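Local structure of tetracycline repressor protein class G (Acinetobacter baumannii, 6RX9) at residues A12-L17 / L91-G96; H64-S67 / N72-W75; F78-A83 / F190-L195; F119-A122 / C126-R129. The protein probably represses transcription of the tetracycline resistance gene tetA by binding its operator DNA, and loses affinity for that DNA when tetracycline binds. One frame throughout, in Å; residues are numbered along the deposited sequence.

Overall arrangement
Contacts 1 and 3 are partly buried and join segments far apart in sequence, whereas contacts 2 and 4 are surface contacts between segments close in sequence, contact 2 in a loop and contact 4 across the ends of two successive helices. Contact 1 stands apart, its centre about 35 Å from that of contact 4, and joins helix 6-20 to the C-terminal core through apolar touches. Contact 2 is polar and partly water-mediated; its second segment leads into helix 75-91, which contact 3 packs against helix 185-202 through a leucine and a salt bridge. Contact 4 sets a cysteine sulfur over the proline that opens helix 127-155. Contacts 3 and 4 both border the second subunit.

Contact 1. Residues A12-L17 / L91-G96; sequences AALELL and LSYRDG
L14, on helix 6-20, lays its side chain over the ring of Y93. Its CB begins the contact, 3.7 Å from Y93 CE1. One atom further out, CG stands 4.2 Å from Y93 CZ. There the leucine forks. CD1 reaches the phenol end, 3.9 Å from Y93 OH, while CD2 makes a CH-pi contact, 3.7 Å from the ring centroid and only 6° off the normal, so it sits almost over the middle of the face. A first torsion of -77° places CG opposite the carbonyl carbon, which brings the fork over the ring; the two side chains cross at about a right angle. L17 adds to the contact one turn on. L17 CD1 lies 3.5 Å from R94 O, inside the type II turn Y93-G96, and L17 CD2 lies 4.1 Å from Y93 CB. That turn leads into helix 96-102, which carries H100, a probable magnesium ligand. Between the two segments no hydrogen bond forms, so the leucine-tyrosine touch rests on shape and dispersion, while directional bonds (R94 N to N18 OD1, M22 N to D95 OD2) flank it just beyond residue 17.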
loop_
_atom_site.group_PDB
_atom_site.type_symbol
_atom_site.label_atom_id
_atom_site.label_comp_id
_atom_site.label_asym_id
_atom_site.label_seq_id
_atom_site.Cartn_x
_atom_site.Cartn_y
_atom_site.Cartn_z
ATOM N N ALA A 12 -6.336 -11.673 -23.124
ATOM C CA ALA A 12 -5.237 -11.144 -23.968
ATOM C C ALA A 12 -4.517 -9.997 -23.247
ATOM O O ALA A 12 -3.275 -9.926 -23.344
ATOM C CB ALA A 12 -5.785 -10.698 -25.301
ATOM N N ALA A 13 -5.269 -9.124 -22.569
ATOM C CA ALA A 13 -4.748 -7.946 -21.836
ATOM C C ALA A 13 -3.837 -8.408 -20.691
ATOM O O ALA A 13 -2.809 -7.747 -20.445
ATOM C CB ALA A 13 -5.889 -7.098 -21.330
ATOM N N LEU A 14 -4.200 -9.505 -20.020
ATOM C CA LEU A 14 -3.408 -10.082 -18.900
ATOM C C LEU A 14 -2.064 -10.601 -19.427
ATOM O O LEU A 14 -1.034 -10.286 -18.803
ATOM C CB LEU A 14 -4.217 -11.187 -18.215
ATOM C CG LEU A 14 -5.331 -10.701 -17.287
ATOM C CD1 LEU A 14 -6.246 -11.850 -16.896
ATOM C CD2 LEU A 14 -4.762 -10.029 -16.047
ATOM N N GLU A 15 -2.066 -11.348 -20.538
ATOM C CA GLU A 15 -0.830 -11.875 -21.181
ATOM C C GLU A 15 0.076 -10.699 -21.566
ATOM O O GLU A 15 1.288 -10.778 -21.299
ATOM C CB GLU A 15 -1.157 -12.731 -22.406
ATOM C CG GLU A 15 -1.813 -14.052 -22.051
ATOM C CD GLU A 15 -1.920 -15.067 -23.177
ATOM O OE1 GLU A 15 -1.644 -14.707 -24.344
ATOM O OE2 GLU A 15 -2.286 -16.221 -22.881
ATOM N N LEU A 16 -0.507 -9.648 -22.154
ATOM C CA LEU A 16 0.210 -8.432 -22.621
ATOM C C LEU A 16 0.804 -7.696 -21.413
ATOM O O LEU A 16 1.982 -7.302 -21.487
ATOM C CB LEU A 16 -0.772 -7.546 -23.395
ATOM C CG LEU A 16 -0.166 -6.373 -24.165
ATOM C CD1 LEU A 16 1.024 -6.815 -25.008
ATOM C CD2 LEU A 16 -1.221 -5.717 -25.045
ATOM N N LEU A 17 0.022 -7.541 -20.340
ATOM C CA LEU A 17 0.456 -6.889 -19.075
ATOM C C LEU A 17 1.745 -7.551 -18.565
ATOM O O LEU A 17 2.679 -6.812 -18.205
ATOM C CB LEU A 17 -0.669 -6.987 -18.041
ATOM C CG LEU A 17 -0.322 -6.511 -16.631
ATOM C CD1 LEU A 17 0.155 -5.066 -16.640
ATOM C CD2 LEU A 17 -1.514 -6.676 -15.701
ATOM N N LEU A 91 0.387 -10.607 -6.719
ATOM C CA LEU A 91 1.715 -11.044 -7.231
ATOM C C LEU A 91 1.568 -11.807 -8.556
ATOM O O LEU A 91 2.601 -11.981 -9.229
ATOM C CB LEU A 91 2.419 -11.921 -6.189
ATOM C CG LEU A 91 3.046 -11.188 -5.001
ATOM C CD1 LEU A 91 3.564 -12.184 -3.975
ATOM C CD2 LEU A 91 4.168 -10.262 -5.448
ATOM N N SER A 92 0.354 -12.240 -8.920
ATOM C CA SER A 92 0.097 -13.156 -10.067
ATOM C C SER A 92 0.375 -12.457 -11.406
ATOM O O SER A 92 0.580 -13.176 -12.397
ATOM C CB SER A 92 -1.299 -13.733 -10.028
ATOM O OG SER A 92 -2.284 -12.744 -10.279
ATOM N N TYR A 93 0.389 -11.119 -11.439
ATOM C CA TYR A 93 0.656 -10.330 -12.671
ATOM C C TYR A 93 1.572 -9.142 -12.364
ATOM O O TYR A 93 1.475 -8.541 -11.275
ATOM C CB TYR A 93 -0.660 -9.891 -13.318
ATOM C CG TYR A 93 -1.391 -11.022 -13.990
ATOM C CD1 TYR A 93 -1.028 -11.443 -15.258
ATOM C CD2 TYR A 93 -2.406 -11.711 -13.345
ATOM C CE1 TYR A 93 -1.668 -12.499 -15.882
ATOM C CE2 TYR A 93 -3.059 -12.768 -13.957
ATOM C CZ TYR A 93 -2.688 -13.164 -15.229
ATOM O OH TYR A 93 -3.318 -14.205 -15.845
ATOM N N ARG A 94 2.441 -8.828 -13.328
ATOM C CA ARG A 94 3.321 -7.632 -13.332
ATOM C C ARG A 94 2.484 -6.395 -12.976
ATOM O O ARG A 94 1.384 -6.241 -13.541
ATOM C CB ARG A 94 3.992 -7.517 -14.704
ATOM C CG ARG A 94 4.987 -6.375 -14.832
ATOM C CD ARG A 94 5.765 -6.495 -16.124
ATOM N NE ARG A 94 6.700 -5.395 -16.297
ATOM C CZ ARG A 94 7.527 -5.256 -17.327
ATOM N NH1 ARG A 94 7.548 -6.155 -18.300
ATOM N NH2 ARG A 94 8.336 -4.214 -17.379
ATOM N N ASP A 95 2.967 -5.590 -12.024
ATOM C CA ASP A 95 2.371 -4.294 -11.593
ATOM C C ASP A 95 1.000 -4.510 -10.933
ATOM O O ASP A 95 0.233 -3.536 -10.845
ATOM C CB ASP A 95 2.302 -3.316 -12.772
ATOM C CG ASP A 95 3.670 -2.946 -13.317
ATOM O OD1 ASP A 95 4.616 -2.869 -12.507
ATOM O OD2 ASP A 95 3.784 -2.745 -14.544
ATOM N N GLY A 96 0.714 -5.722 -10.450
ATOM C CA GLY A 96 -0.579 -6.082 -9.836
ATOM C C GLY A 96 -0.985 -5.121 -8.728
ATOM O O GLY A 96 -2.131 -4.639 -8.755
#

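Contact 2. Residues H64-S67 / N72-W75; sequences HTRS and NEDW
E73 meets R66 through its carboxylate, and this is where the segment 72-75 touches 64-67. E73 OE1 lies 3.8 Å from R66 NH1, a long salt bridge, with the oxygen at the edge of the guanidinium and near its plane; the two flat groups are turned 28° from each other. A chi1 of 108°, well away from a staggered value, sends the extended glutamate chain toward the arginine. The second oxygen closes the gap through a water: R66 NH1 donates to it at 2.7 Å, and the water in turn lies 2.9 Å from E73 OE2. The same OE2 also accepts from the backbone N of E70, which ties the carboxylate to the loop it belongs to. Both residues sit in the connection between helix 61-64 and helix 75-91. At its start a type I turn runs from H64 to S67, and S67 OG donates to H64 O at 2.7 Å. H64 and N82 are probable tetracycline-binding residues, and R66 O accepts a hydrogen bond from N82 ND2, which is consistent with this turn bordering the tetracycline pocket. Next in sequence, D74 is the N-cap of helix 75-91; its OD1 makes a weak bond to the backbone N of V77, while OD2 forms a salt bridge with R76. W75 begins the helix, its backbone N bonded to E123 OE2 and its indole set edge-to-face against F125.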
loop_
_atom_site.group_PDB
_atom_site.type_symbol
_atom_site.label_atom_id
_atom_site.label_comp_id
_atom_site.label_asym_id
_atom_site.label_seq_id
_atom_site.Cartn_x
_atom_site.Cartn_y
_atom_site.Cartn_z
ATOM N N HIS A 64 -11.423 -14.262 -3.945
ATOM C CA HIS A 64 -12.876 -14.590 -3.847
ATOM C C HIS A 64 -13.076 -16.041 -3.387
ATOM O O HIS A 64 -14.113 -16.315 -2.745
ATOM C CB HIS A 64 -13.599 -14.330 -5.176
ATOM C CG HIS A 64 -13.500 -12.921 -5.661
ATOM N ND1 HIS A 64 -13.539 -11.838 -4.803
ATOM C CD2 HIS A 64 -13.378 -12.415 -6.907
ATOM C CE1 HIS A 64 -13.436 -10.725 -5.501
ATOM N NE2 HIS A 64 -13.335 -11.052 -6.794
ATOM N N THR A 65 -12.132 -16.936 -3.704
ATOM C CA THR A 65 -12.181 -18.384 -3.349
ATOM C C THR A 65 -11.961 -18.561 -1.838
ATOM O O THR A 65 -12.383 -19.610 -1.307
ATOM C CB THR A 65 -11.163 -19.203 -4.155
ATOM O OG1 THR A 65 -9.847 -18.809 -3.761
ATOM C CG2 THR A 65 -11.318 -19.042 -5.652
ATOM N N ARG A 66 -11.329 -17.583 -1.178
ATOM C CA ARG A 66 -10.998 -17.612 0.275
ATOM C C ARG A 66 -11.709 -16.464 1.008
ATOM O O ARG A 66 -11.251 -16.098 2.112
ATOM C CB ARG A 66 -9.476 -17.543 0.453
ATOM C CG ARG A 66 -8.786 -18.896 0.359
ATOM C CD ARG A 66 -8.975 -19.700 1.630
ATOM N NE ARG A 66 -8.349 -21.014 1.563
ATOM C CZ ARG A 66 -8.230 -21.853 2.591
ATOM N NH1 ARG A 66 -8.686 -21.520 3.789
ATOM N NH2 ARG A 66 -7.648 -23.027 2.416
ATOM N N SER A 67 -12.801 -15.941 0.442
ATOM C CA SER A 67 -13.559 -14.779 0.978
ATOM C C SER A 67 -14.548 -15.224 2.066
ATOM O O SER A 67 -14.864 -14.393 2.937
ATOM C CB SER A 67 -14.265 -14.037 -0.131
ATOM O OG SER A 67 -15.236 -14.861 -0.758
ATOM N N ASN A 72 -15.700 -25.283 10.729
ATOM C CA ASN A 72 -14.699 -25.903 11.640
ATOM C C ASN A 72 -13.333 -25.211 11.494
ATOM O O ASN A 72 -12.332 -25.811 11.933
ATOM C CB ASN A 72 -14.587 -27.414 11.406
ATOM C CG ASN A 72 -15.918 -28.129 11.509
ATOM O OD1 ASN A 72 -16.742 -27.795 12.355
ATOM N ND2 ASN A 72 -16.137 -29.116 10.655
ATOM N N GLU A 73 -13.285 -24.001 10.925
ATOM C CA GLU A 73 -12.048 -23.174 10.839
ATOM C C GLU A 73 -12.232 -21.956 11.754
ATOM O O GLU A 73 -13.317 -21.347 11.716
ATOM C CB GLU A 73 -11.731 -22.813 9.381
ATOM C CG GLU A 73 -11.967 -21.355 9.013
ATOM C CD GLU A 73 -11.493 -20.950 7.624
ATOM O OE1 GLU A 73 -10.470 -21.493 7.158
ATOM O OE2 GLU A 73 -12.148 -20.088 7.006
ATOM N N ASP A 74 -11.220 -21.633 12.565
ATOM C CA ASP A 74 -11.264 -20.496 13.523
ATOM C C ASP A 74 -10.882 -19.210 12.779
ATOM O O ASP A 74 -10.373 -19.308 11.642
ATOM C CB ASP A 74 -10.368 -20.750 14.740
ATOM C CG ASP A 74 -8.900 -20.459 14.488
ATOM O OD1 ASP A 74 -8.376 -20.955 13.473
ATOM O OD2 ASP A 74 -8.302 -19.717 15.294
ATOM N N TRP A 75 -11.126 -18.060 13.407
ATOM C CA TRP A 75 -10.936 -16.707 12.819
ATOM C C TRP A 75 -9.472 -16.488 12.409
ATOM O O TRP A 75 -9.248 -15.747 11.434
ATOM C CB TRP A 75 -11.429 -15.618 13.783
ATOM C CG TRP A 75 -10.664 -15.507 15.067
ATOM C CD1 TRP A 75 -10.907 -16.165 16.238
ATOM C CD2 TRP A 75 -9.538 -14.650 15.318
ATOM N NE1 TRP A 75 -10.004 -15.787 17.196
ATOM C CE2 TRP A 75 -9.153 -14.856 16.661
ATOM C CE3 TRP A 75 -8.820 -13.733 14.541
ATOM C CZ2 TRP A 75 -8.079 -14.178 17.235
ATOM C CZ3 TRP A 75 -7.759 -13.066 15.111
ATOM C CH2 TRP A 75 -7.395 -13.286 16.438
HETATM O O HOH W 1 -10.796 -19.950 4.482
#

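Contact 3. Residues F78-A83 / F190-L195; sequences FLKENA and FGLDSL
Helices 75-91 and 185-202 run nearly antiparallel where K80 and L192 bring their backbones nearest: the segment axes are 10.5 Å apart at an angle of 150°, and the CA atoms of K80 and L192 are 7.1 Å apart. L192 points at the other helix, and its fork embraces the methyl of A83, with CD1 at 3.6 Å and CD2 at 3.7 Å from A83 CB. CD2 also touches the base of the lysine, 4.0 Å from K80 CG. The lysine chain leaves with CG opposite the backbone N (chi1 176°) and stays extended, which carries its ammonium past L192 to D193. There K80 NZ donates to D193 OD1 at 2.8 Å, on the syn lone pair, the side facing OD2. A83 also packs on V137 and V141 of helix 127-155. Helices 127-155 and 185-202 supply the four-helix bundle of the TetR-family dimer, and D193 indeed lies against L202 of the second subunit, L195 against its G191. The geometry thus divides the interface: a leucine-alanine patch with dispersion contacts on one side, and along its border an ion pair whose one short bond adds a directional, polar link beside the apolar packing.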
loop_
_atom_site.group_PDB
_atom_site.type_symbol
_atom_site.label_atom_id
_atom_site.label_comp_id
_atom_site.label_asym_id
_atom_site.label_seq_id
_atom_site.Cartn_x
_atom_site.Cartn_y
_atom_site.Cartn_z
ATOM N N PHE A 78 -8.802 -18.244 9.026
ATOM C CA PHE A 78 -9.612 -17.497 8.026
ATOM C C PHE A 78 -8.865 -16.232 7.581
ATOM O O PHE A 78 -8.719 -16.032 6.361
ATOM C CB PHE A 78 -10.989 -17.115 8.575
ATOM C CG PHE A 78 -11.738 -16.163 7.677
ATOM C CD1 PHE A 78 -12.136 -16.560 6.410
ATOM C CD2 PHE A 78 -12.014 -14.866 8.081
ATOM C CE1 PHE A 78 -12.808 -15.685 5.571
ATOM C CE2 PHE A 78 -12.681 -13.989 7.238
ATOM C CZ PHE A 78 -13.079 -14.401 5.987
ATOM N N LEU A 79 -8.419 -15.406 8.535
ATOM C CA LEU A 79 -7.745 -14.109 8.244
ATOM C C LEU A 79 -6.408 -14.363 7.537
ATOM O O LEU A 79 -6.110 -13.621 6.579
ATOM C CB LEU A 79 -7.547 -13.310 9.537
ATOM C CG LEU A 79 -8.814 -12.702 10.140
ATOM C CD1 LEU A 79 -8.480 -11.870 11.367
ATOM C CD2 LEU A 79 -9.569 -11.866 9.116
ATOM N N LYS A 80 -5.642 -15.368 7.975
ATOM C CA LYS A 80 -4.312 -15.693 7.390
ATOM C C LYS A 80 -4.495 -16.183 5.949
ATOM O O LYS A 80 -3.826 -15.633 5.058
ATOM C CB LYS A 80 -3.550 -16.732 8.218
ATOM C CG LYS A 80 -2.226 -17.169 7.603
ATOM C CD LYS A 80 -1.168 -17.588 8.599
ATOM C CE LYS A 80 0.203 -17.707 7.966
ATOM N NZ LYS A 80 1.240 -18.065 8.962
ATOM N N GLU A 81 -5.366 -17.170 5.727
ATOM C CA GLU A 81 -5.583 -17.772 4.383
ATOM C C GLU A 81 -6.145 -16.707 3.432
ATOM O O GLU A 81 -5.748 -16.714 2.253
ATOM C CB GLU A 81 -6.485 -19.003 4.472
ATOM C CG GLU A 81 -5.814 -20.196 5.131
ATOM C CD GLU A 81 -4.568 -20.716 4.429
ATOM O OE1 GLU A 81 -3.777 -21.417 5.083
ATOM O OE2 GLU A 81 -4.389 -20.423 3.228
ATOM N N ASN A 82 -7.014 -15.820 3.926
ATOM C CA ASN A 82 -7.575 -14.685 3.142
ATOM C C ASN A 82 -6.429 -13.747 2.731
ATOM O O ASN A 82 -6.358 -13.378 1.544
ATOM C CB ASN A 82 -8.660 -13.936 3.919
ATOM C CG ASN A 82 -9.315 -12.839 3.104
ATOM O OD1 ASN A 82 -8.919 -11.680 3.188
ATOM N ND2 ASN A 82 -10.307 -13.196 2.304
ATOM N N ALA A 83 -5.548 -13.395 3.671
ATOM C CA ALA A 83 -4.396 -12.492 3.429
ATOM C C ALA A 83 -3.467 -13.108 2.375
ATOM O O ALA A 83 -3.069 -12.380 1.441
ATOM C CB ALA A 83 -3.667 -12.207 4.720
ATOM N N PHE A 190 5.841 -12.945 8.849
ATOM C CA PHE A 190 6.142 -12.374 10.189
ATOM C C PHE A 190 5.178 -11.219 10.493
ATOM O O PHE A 190 4.603 -11.208 11.592
ATOM C CB PHE A 190 7.598 -11.924 10.323
ATOM C CG PHE A 190 7.858 -11.222 11.629
ATOM C CD1 PHE A 190 8.009 -11.946 12.803
ATOM C CD2 PHE A 190 7.893 -9.838 11.697
ATOM C CE1 PHE A 190 8.223 -11.297 14.009
ATOM C CE2 PHE A 190 8.107 -9.192 12.904
ATOM C CZ PHE A 190 8.274 -9.925 14.058
ATOM N N GLY A 191 5.006 -10.277 9.559
ATOM C CA GLY A 191 4.063 -9.151 9.714
ATOM C C GLY A 191 2.625 -9.630 9.854
ATOM O O GLY A 191 1.889 -9.069 10.694
ATOM N N LEU A 192 2.225 -10.619 9.049
ATOM C CA LEU A 192 0.843 -11.173 9.035
ATOM C C LEU A 192 0.549 -11.846 10.383
ATOM O O LEU A 192 -0.500 -11.538 10.977
ATOM C CB LEU A 192 0.705 -12.166 7.877
ATOM C CG LEU A 192 -0.663 -12.833 7.728
ATOM C CD1 LEU A 192 -1.784 -11.805 7.739
ATOM C CD2 LEU A 192 -0.712 -13.664 6.459
ATOM N N ASP A 193 1.454 -12.713 10.843
ATOM C CA ASP A 193 1.336 -13.461 12.127
ATOM C C ASP A 193 1.273 -12.468 13.294
ATOM O O ASP A 193 0.486 -12.708 14.228
ATOM C CB ASP A 193 2.481 -14.463 12.287
ATOM C CG ASP A 193 2.410 -15.645 11.336
ATOM O OD1 ASP A 193 1.331 -15.865 10.742
ATOM O OD2 ASP A 193 3.434 -16.344 11.197
ATOM N N SER A 194 2.067 -11.391 13.243
ATOM C CA SER A 194 2.089 -10.313 14.265
ATOM C C SER A 194 0.734 -9.596 14.296
ATOM O O SER A 194 0.190 -9.399 15.394
ATOM C CB SER A 194 3.221 -9.348 14.021
ATOM O OG SER A 194 4.471 -10.013 14.137
ATOM N N LEU A 195 0.200 -9.228 13.131
ATOM C CA LEU A 195 -1.109 -8.534 13.019
ATOM C C LEU A 195 -2.201 -9.406 13.660
ATOM O O LEU A 195 -2.960 -8.888 14.503
ATOM C CB LEU A 195 -1.392 -8.259 11.539
ATOM C CG LEU A 195 -2.474 -7.223 11.237
ATOM C CD1 LEU A 195 -2.238 -5.926 11.997
ATOM C CD2 LEU A 195 -2.548 -6.953 9.738
#

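Contact 4. Residues F119-A122 / C126-R129; sequences FLCA and CPKR
C121 SG lies over one face of the C126-P127 peptide, nearly straight above its nitrogen: 3.8 Å from P127 N and, judged from the coordinates, almost as far from the peptide plane. The same sulfur covers the proline ring, 3.7 Å from P127 CA and 3.9 Å from P127 CG, while P127 CD, at 4.1 Å, lies slightly further away. This is the short connection between two successive helices of the all-helical C-terminal domain, where helix 110-122 ends and helix 127-155 begins; the CA atoms of C121 and C126 are 5.7 Å apart. The sulfur is put there by a first torsion of -73°, which sets it opposite the carbonyl carbon of C121 and beside its backbone N. No hydrogen bond passes between the two segments, so the touch is one of apolar and polarisable surfaces. P127 also packs on L175 of the second subunit, and K128 NZ forms a salt bridge with D182 of that subunit, which places the corner at the dimer border. C126 itself is the N-cap of the new helix, and the cap is a thiol: R129 N donates to C126 SG at 3.5 Å with an angle of 164° at the hydrogen.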
loop_
_atom_site.group_PDB
_atom_site.type_symbol
_atom_site.label_atom_id
_atom_site.label_comp_id
_atom_site.label_asym_id
_atom_site.label_seq_id
_atom_site.Cartn_x
_atom_site.Cartn_y
_atom_site.Cartn_z
ATOM N N PHE A 119 -19.216 -13.448 11.110
ATOM C CA PHE A 119 -18.339 -14.582 11.513
ATOM C C PHE A 119 -17.338 -14.120 12.580
ATOM O O PHE A 119 -17.198 -14.813 13.606
ATOM C CB PHE A 119 -17.607 -15.185 10.312
ATOM C CG PHE A 119 -16.543 -16.186 10.685
ATOM C CD1 PHE A 119 -16.881 -17.404 11.255
ATOM C CD2 PHE A 119 -15.200 -15.909 10.471
ATOM C CE1 PHE A 119 -15.902 -18.321 11.608
ATOM C CE2 PHE A 119 -14.222 -16.830 10.818
ATOM C CZ PHE A 119 -14.575 -18.033 11.388
ATOM N N LEU A 120 -16.654 -12.996 12.350
ATOM C CA LEU A 120 -15.673 -12.437 13.322
ATOM C C LEU A 120 -16.396 -12.101 14.633
ATOM O O LEU A 120 -15.828 -12.388 15.709
ATOM C CB LEU A 120 -14.979 -11.208 12.723
ATOM C CG LEU A 120 -13.989 -11.493 11.593
ATOM C CD1 LEU A 120 -13.225 -10.237 11.214
ATOM C CD2 LEU A 120 -13.019 -12.606 11.972
ATOM N N CYS A 121 -17.611 -11.547 14.551
ATOM C CA CYS A 121 -18.458 -11.208 15.727
ATOM C C CYS A 121 -18.751 -12.478 16.536
ATOM O O CYS A 121 -18.638 -12.423 17.777
ATOM C CB CYS A 121 -19.749 -10.512 15.312
ATOM S SG CYS A 121 -19.482 -8.805 14.767
ATOM N N ALA A 122 -19.082 -13.580 15.854
ATOM C CA ALA A 122 -19.304 -14.917 16.457
ATOM C C ALA A 122 -18.020 -15.400 17.147
ATOM O O ALA A 122 -18.131 -16.139 18.142
ATOM C CB ALA A 122 -19.769 -15.895 15.403
ATOM N N CYS A 126 -15.954 -7.334 18.313
ATOM C CA CYS A 126 -17.060 -6.341 18.257
ATOM C C CYS A 126 -17.190 -5.871 16.809
ATOM O O CYS A 126 -16.192 -5.821 16.092
ATOM C CB CYS A 126 -16.828 -5.182 19.220
ATOM S SG CYS A 126 -16.180 -3.686 18.432
ATOM N N PRO A 127 -18.412 -5.545 16.322
ATOM C CA PRO A 127 -18.628 -5.210 14.911
ATOM C C PRO A 127 -17.633 -4.204 14.306
ATOM O O PRO A 127 -17.161 -4.445 13.206
ATOM C CB PRO A 127 -20.038 -4.602 14.919
ATOM C CG PRO A 127 -20.735 -5.320 16.051
ATOM C CD PRO A 127 -19.661 -5.501 17.104
ATOM N N LYS A 128 -17.362 -3.105 15.020
ATOM C CA LYS A 128 -16.392 -2.051 14.613
ATOM C C LYS A 128 -15.023 -2.686 14.353
ATOM O O LYS A 128 -14.465 -2.473 13.260
ATOM C CB LYS A 128 -16.205 -0.998 15.709
ATOM C CG LYS A 128 -17.187 0.163 15.703
ATOM C CD LYS A 128 -16.721 1.292 16.603
ATOM C CE LYS A 128 -17.848 2.112 17.191
ATOM N NZ LYS A 128 -17.474 2.686 18.505
ATOM N N ARG A 129 -14.511 -3.415 15.347
ATOM C CA ARG A 129 -13.122 -3.944 15.376
ATOM C C ARG A 129 -12.983 -5.069 14.347
ATOM O O ARG A 129 -11.872 -5.226 13.812
ATOM C CB ARG A 129 -12.752 -4.357 16.804
ATOM C CG ARG A 129 -12.553 -3.166 17.730
ATOM C CD ARG A 129 -12.475 -3.522 19.200
ATOM N NE ARG A 129 -12.363 -2.324 20.027
ATOM C CZ ARG A 129 -11.294 -1.958 20.737
ATOM N NH1 ARG A 129 -10.197 -2.700 20.758
ATOM N NH2 ARG A 129 -11.334 -0.841 21.445
#